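Local structure of protein translation elongation factor 1A (3WND) at residues T284-K294 against L359-K370. The protein probably acts as a translation elongation factor of the SelB/EF-Tu/aIF2 gamma type, binding cysteinyl-tRNA(Cys) in its GTP-bound form. Residues are numbered along the deposited sequence; the frame is centred on the assembly and turned at random.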
loop_
_atom_site.group_PDB
_atom_site.type_symbol
_atom_site.label_atom_id
_atom_site.label_comp_id
_atom_site.label_asym_id
_atom_site.label_seq_id
_atom_site.Cartn_x
_atom_site.Cartn_y
_atom_site.Cartn_z
ATOM N N THR A 284 -18.303 8.382 9.816
ATOM C CA THR A 284 -19.271 8.906 8.856
ATOM C C THR A 284 -18.505 9.234 7.580
ATOM O O THR A 284 -17.687 10.159 7.562
ATOM C CB THR A 284 -19.884 10.229 9.398
ATOM O OG1 THR A 284 -20.423 10.008 10.708
ATOM C CG2 THR A 284 -20.954 10.777 8.453
ATOM N N LEU A 285 -18.702 8.437 6.527
ATOM C CA LEU A 285 -17.923 8.583 5.254
ATOM C C LEU A 285 -18.727 9.072 4.059
ATOM O O LEU A 285 -19.835 8.522 3.773
ATOM C CB LEU A 285 -17.304 7.221 4.862
ATOM C CG LEU A 285 -16.445 6.569 5.962
ATOM C CD1 LEU A 285 -15.868 5.227 5.485
ATOM C CD2 LEU A 285 -15.266 7.469 6.403
ATOM N N GLU A 286 -18.128 9.995 3.266
ATOM C CA GLU A 286 -18.663 10.402 1.969
ATOM C C GLU A 286 -17.998 9.377 1.009
ATOM O O GLU A 286 -16.779 9.344 0.879
ATOM C CB GLU A 286 -18.202 11.811 1.587
ATOM C CG GLU A 286 -18.725 12.936 2.497
ATOM C CD GLU A 286 -19.705 13.855 1.776
ATOM O OE1 GLU A 286 -20.155 13.493 0.656
ATOM O OE2 GLU A 286 -20.005 14.952 2.310
ATOM N N CYS A 287 -18.814 8.550 0.382
ATOM C CA CYS A 287 -18.335 7.354 -0.342
ATOM C C CYS A 287 -18.752 7.424 -1.786
ATOM O O CYS A 287 -19.821 8.004 -2.158
ATOM C CB CYS A 287 -18.992 6.092 0.246
ATOM S SG CYS A 287 -18.474 5.745 1.942
ATOM N N THR A 288 -17.932 6.770 -2.598
ATOM C CA THR A 288 -18.188 6.605 -3.987
ATOM C C THR A 288 -18.152 5.085 -4.135
ATOM O O THR A 288 -17.109 4.442 -3.849
ATOM C CB THR A 288 -17.073 7.238 -4.835
ATOM O OG1 THR A 288 -17.138 8.654 -4.726
ATOM C CG2 THR A 288 -17.353 6.933 -6.242
ATOM N N VAL A 289 -19.289 4.520 -4.541
ATOM C CA VAL A 289 -19.456 3.058 -4.691
ATOM C C VAL A 289 -19.085 2.541 -6.077
ATOM O O VAL A 289 -19.423 3.120 -7.090
ATOM C CB VAL A 289 -20.955 2.703 -4.402
ATOM C CG1 VAL A 289 -21.207 1.176 -4.455
ATOM C CG2 VAL A 289 -21.450 3.320 -3.045
ATOM N N SER A 290 -18.255 1.494 -6.064
ATOM C CA SER A 290 -17.818 0.842 -7.310
ATOM C C SER A 290 -19.054 0.483 -8.169
ATOM O O SER A 290 -20.104 0.024 -7.650
ATOM C CB SER A 290 -17.217 -0.460 -6.932
ATOM O OG SER A 290 -16.732 -1.178 -8.082
ATOM N N LYS A 291 -18.851 0.540 -9.489
ATOM C CA LYS A 291 -19.899 0.003 -10.363
ATOM C C LYS A 291 -19.934 -1.532 -10.267
ATOM O O LYS A 291 -20.901 -2.168 -10.716
ATOM C CB LYS A 291 -19.560 0.352 -11.809
ATOM C CG LYS A 291 -19.800 1.805 -12.077
ATOM C CD LYS A 291 -19.368 2.154 -13.475
ATOM C CE LYS A 291 -19.281 3.660 -13.500
ATOM N NZ LYS A 291 -18.918 4.034 -14.881
ATOM N N PHE A 292 -18.861 -2.162 -9.754
ATOM C CA PHE A 292 -18.737 -3.599 -9.796
ATOM C C PHE A 292 -18.938 -4.268 -8.430
ATOM O O PHE A 292 -18.186 -5.146 -8.037
ATOM C CB PHE A 292 -17.401 -3.968 -10.460
ATOM C CG PHE A 292 -17.397 -3.588 -11.937
ATOM C CD1 PHE A 292 -18.033 -4.446 -12.842
ATOM C CD2 PHE A 292 -16.941 -2.362 -12.352
ATOM C CE1 PHE A 292 -18.159 -4.048 -14.177
ATOM C CE2 PHE A 292 -17.058 -1.990 -13.656
ATOM C CZ PHE A 292 -17.642 -2.801 -14.571
ATOM N N THR A 293 -19.957 -3.826 -7.728
ATOM C CA THR A 293 -20.309 -4.407 -6.463
ATOM C C THR A 293 -21.852 -4.512 -6.337
ATOM O O THR A 293 -22.568 -4.180 -7.276
ATOM C CB THR A 293 -19.674 -3.610 -5.269
ATOM O OG1 THR A 293 -19.783 -4.394 -4.064
ATOM C CG2 THR A 293 -20.371 -2.264 -5.050
ATOM N N LYS A 294 -22.312 -4.964 -5.184
ATOM C CA LYS A 294 -23.781 -5.151 -4.848
ATOM C C LYS A 294 -24.263 -3.889 -4.205
ATOM O O LYS A 294 -23.473 -3.221 -3.499
ATOM C CB LYS A 294 -23.917 -6.320 -3.780
ATOM C CG LYS A 294 -24.121 -7.758 -4.226
ATOM C CD LYS A 294 -25.392 -8.051 -5.022
ATOM C CE LYS A 294 -26.196 -9.281 -4.576
ATOM N NZ LYS A 294 -26.796 -10.148 -5.710
ATOM N N LEU A 359 -17.941 -11.438 -1.495
ATOM C CA LEU A 359 -18.168 -11.362 -2.945
ATOM C C LEU A 359 -17.002 -11.932 -3.737
ATOM O O LEU A 359 -15.950 -12.277 -3.191
ATOM C CB LEU A 359 -18.447 -9.899 -3.352
ATOM C CG LEU A 359 -19.710 -9.321 -2.706
ATOM C CD1 LEU A 359 -19.921 -7.841 -3.043
ATOM C CD2 LEU A 359 -20.933 -10.161 -3.118
ATOM N N THR A 360 -17.175 -12.025 -5.058
ATOM C CA THR A 360 -16.020 -12.409 -5.893
ATOM C C THR A 360 -15.034 -11.269 -6.090
ATOM O O THR A 360 -13.818 -11.438 -5.895
ATOM C CB THR A 360 -16.515 -12.862 -7.308
ATOM O OG1 THR A 360 -17.497 -13.873 -7.133
ATOM C CG2 THR A 360 -15.377 -13.406 -8.164
ATOM N N GLN A 361 -15.557 -10.156 -6.527
ATOM C CA GLN A 361 -14.788 -8.894 -6.626
ATOM C C GLN A 361 -15.238 -8.233 -5.266
ATOM O O GLN A 361 -16.359 -7.838 -5.114
ATOM C CB GLN A 361 -15.250 -8.111 -7.857
ATOM C CG GLN A 361 -14.348 -6.908 -8.226
ATOM C CD GLN A 361 -14.325 -5.839 -7.156
ATOM O OE1 GLN A 361 -13.347 -5.777 -6.345
ATOM N NE2 GLN A 361 -15.395 -5.015 -7.107
ATOM N N ARG A 362 -14.279 -8.090 -4.358
ATOM C CA ARG A 362 -14.635 -7.773 -2.974
ATOM C C ARG A 362 -14.633 -6.283 -2.650
ATOM O O ARG A 362 -15.031 -5.898 -1.579
ATOM C CB ARG A 362 -13.700 -8.515 -2.018
ATOM C CG ARG A 362 -13.891 -10.002 -2.149
ATOM C CD ARG A 362 -12.801 -10.849 -1.499
ATOM N NE ARG A 362 -11.624 -10.890 -2.377
ATOM C CZ ARG A 362 -10.527 -11.588 -2.110
ATOM N NH1 ARG A 362 -10.387 -12.336 -0.964
ATOM N NH2 ARG A 362 -9.529 -11.524 -2.985
ATOM N N PHE A 363 -14.070 -5.457 -3.511
ATOM C CA PHE A 363 -13.994 -4.006 -3.209
ATOM C C PHE A 363 -15.259 -3.314 -3.597
ATOM O O PHE A 363 -15.750 -3.447 -4.722
ATOM C CB PHE A 363 -12.789 -3.353 -3.887
ATOM C CG PHE A 363 -11.490 -3.788 -3.265
ATOM C CD1 PHE A 363 -11.092 -3.287 -1.992
ATOM C CD2 PHE A 363 -10.724 -4.800 -3.853
ATOM C CE1 PHE A 363 -9.873 -3.799 -1.398
ATOM C CE2 PHE A 363 -9.559 -5.307 -3.254
ATOM C CZ PHE A 363 -9.106 -4.768 -2.040
ATOM N N ALA A 364 -15.806 -2.593 -2.622
ATOM C CA ALA A 364 -17.108 -1.989 -2.767
ATOM C C ALA A 364 -17.107 -0.489 -2.983
ATOM O O ALA A 364 -17.997 0.031 -3.649
ATOM C CB ALA A 364 -17.975 -2.350 -1.532
ATOM N N ALA A 365 -16.178 0.205 -2.358
ATOM C CA ALA A 365 -16.298 1.663 -2.289
ATOM C C ALA A 365 -15.031 2.232 -1.725
ATOM O O ALA A 365 -14.297 1.517 -1.017
ATOM C CB ALA A 365 -17.469 2.117 -1.386
ATOM N N TYR A 366 -14.789 3.525 -2.080
ATOM C CA TYR A 366 -13.843 4.303 -1.226
ATOM C C TYR A 366 -14.619 5.425 -0.584
ATOM O O TYR A 366 -15.730 5.787 -1.029
ATOM C CB TYR A 366 -12.670 4.873 -2.042
ATOM C CG TYR A 366 -12.975 6.000 -3.017
ATOM C CD1 TYR A 366 -13.076 7.349 -2.561
ATOM C CD2 TYR A 366 -13.196 5.749 -4.337
ATOM C CE1 TYR A 366 -13.347 8.398 -3.472
ATOM C CE2 TYR A 366 -13.454 6.786 -5.246
ATOM C CZ TYR A 366 -13.572 8.095 -4.765
ATOM O OH TYR A 366 -13.788 9.098 -5.653
ATOM N N GLY A 367 -14.044 5.980 0.483
ATOM C CA GLY A 367 -14.689 7.180 1.107
ATOM C C GLY A 367 -13.712 7.937 1.950
ATOM O O GLY A 367 -12.591 7.475 2.198
ATOM N N PHE A 368 -14.134 9.116 2.329
ATOM C CA PHE A 368 -13.372 9.975 3.246
ATOM C C PHE A 368 -14.245 10.378 4.404
ATOM O O PHE A 368 -15.446 10.586 4.229
ATOM C CB PHE A 368 -12.897 11.136 2.516
ATOM C CG PHE A 368 -11.831 10.771 1.641
ATOM C CD1 PHE A 368 -10.490 10.771 2.134
ATOM C CD2 PHE A 368 -12.100 10.331 0.307
ATOM C CE1 PHE A 368 -9.460 10.413 1.287
ATOM C CE2 PHE A 368 -11.049 9.970 -0.525
ATOM C CZ PHE A 368 -9.742 10.065 -0.073
ATOM N N SER A 369 -13.606 10.568 5.559
ATOM C CA SER A 369 -14.260 10.979 6.793
ATOM C C SER A 369 -14.802 12.349 6.596
ATOM O O SER A 369 -14.073 13.257 6.197
ATOM C CB SER A 369 -13.299 10.956 7.943
ATOM O OG SER A 369 -14.004 11.335 9.106
ATOM N N LYS A 370 -16.118 12.429 6.841
ATOM C CA LYS A 370 -16.966 13.607 6.598
ATOM C C LYS A 370 -16.528 14.770 7.470
ATOM O O LYS A 370 -16.218 14.597 8.679
ATOM C CB LYS A 370 -18.466 13.276 6.848
ATOM C CG LYS A 370 -19.449 13.903 5.862
ATOM C CD LYS A 370 -19.821 15.343 6.234
ATOM C CE LYS A 370 -21.231 15.726 5.780
ATOM N NZ LYS A 370 -21.514 15.516 4.327
ATOM O OXT LYS A 370 -16.529 15.887 6.942
HETATM O O HOH W 1 -15.224 9.198 10.430
HETATM O O HOH W 2 -18.631 -7.652 -6.748
HETATM O O HOH W 3 -17.402 -5.638 -4.015
#
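T284-V289 and F363-S369 pair as antiparallel neighbours in the C-terminal beta domain, the chain's last strand lying alongside 282-289. E286 with F368 and T288 with Y366 are the hydrogen-bonded pairs, their N-H groups and carbonyls answering each other both ways; S290 N to A364 O (2.8 Å) and K370 N to T284 O (2.9 Å) carry the ladder past both ends. At the non-hydrogen-bonded pair C287-G367 the CA atoms come within 3.9 Å, and a CB on G367 would run into C287 SG.

On the face shared by E286, T288, Y366 and F368, the Y366 ring lies beside T288, whose CB sits over one ring face 3.9 Å from the centroid, displaced toward the rim: a CH-pi contact. CG of Y366 is held between its backbone N and carbonyl carbon (chi1 70°), which lays the ring along T288. Nearer the C-terminus, K370 NZ reaches E286 OE2 at 2.6 Å in a salt bridge, coming from above the carboxylate plane.

Beyond the strands, the Q361 amide bridges both loops. NE2 donates to F292 O at 2.9 Å and, nearly in the amide plane, to F363 O, while OE1 accepts from F363 N, so three bonds fix the amide's rotation. An alanine here would remove all three, and F292 O would probably keep only its water bond to this loop. A classic bulge sets A364 and A365 opposite L354.

Strands 333-340 and 352-355 flank the pair, and F363 packs against helices 74-83 and 98-109, joining this sheet to the nucleotide-binding domain.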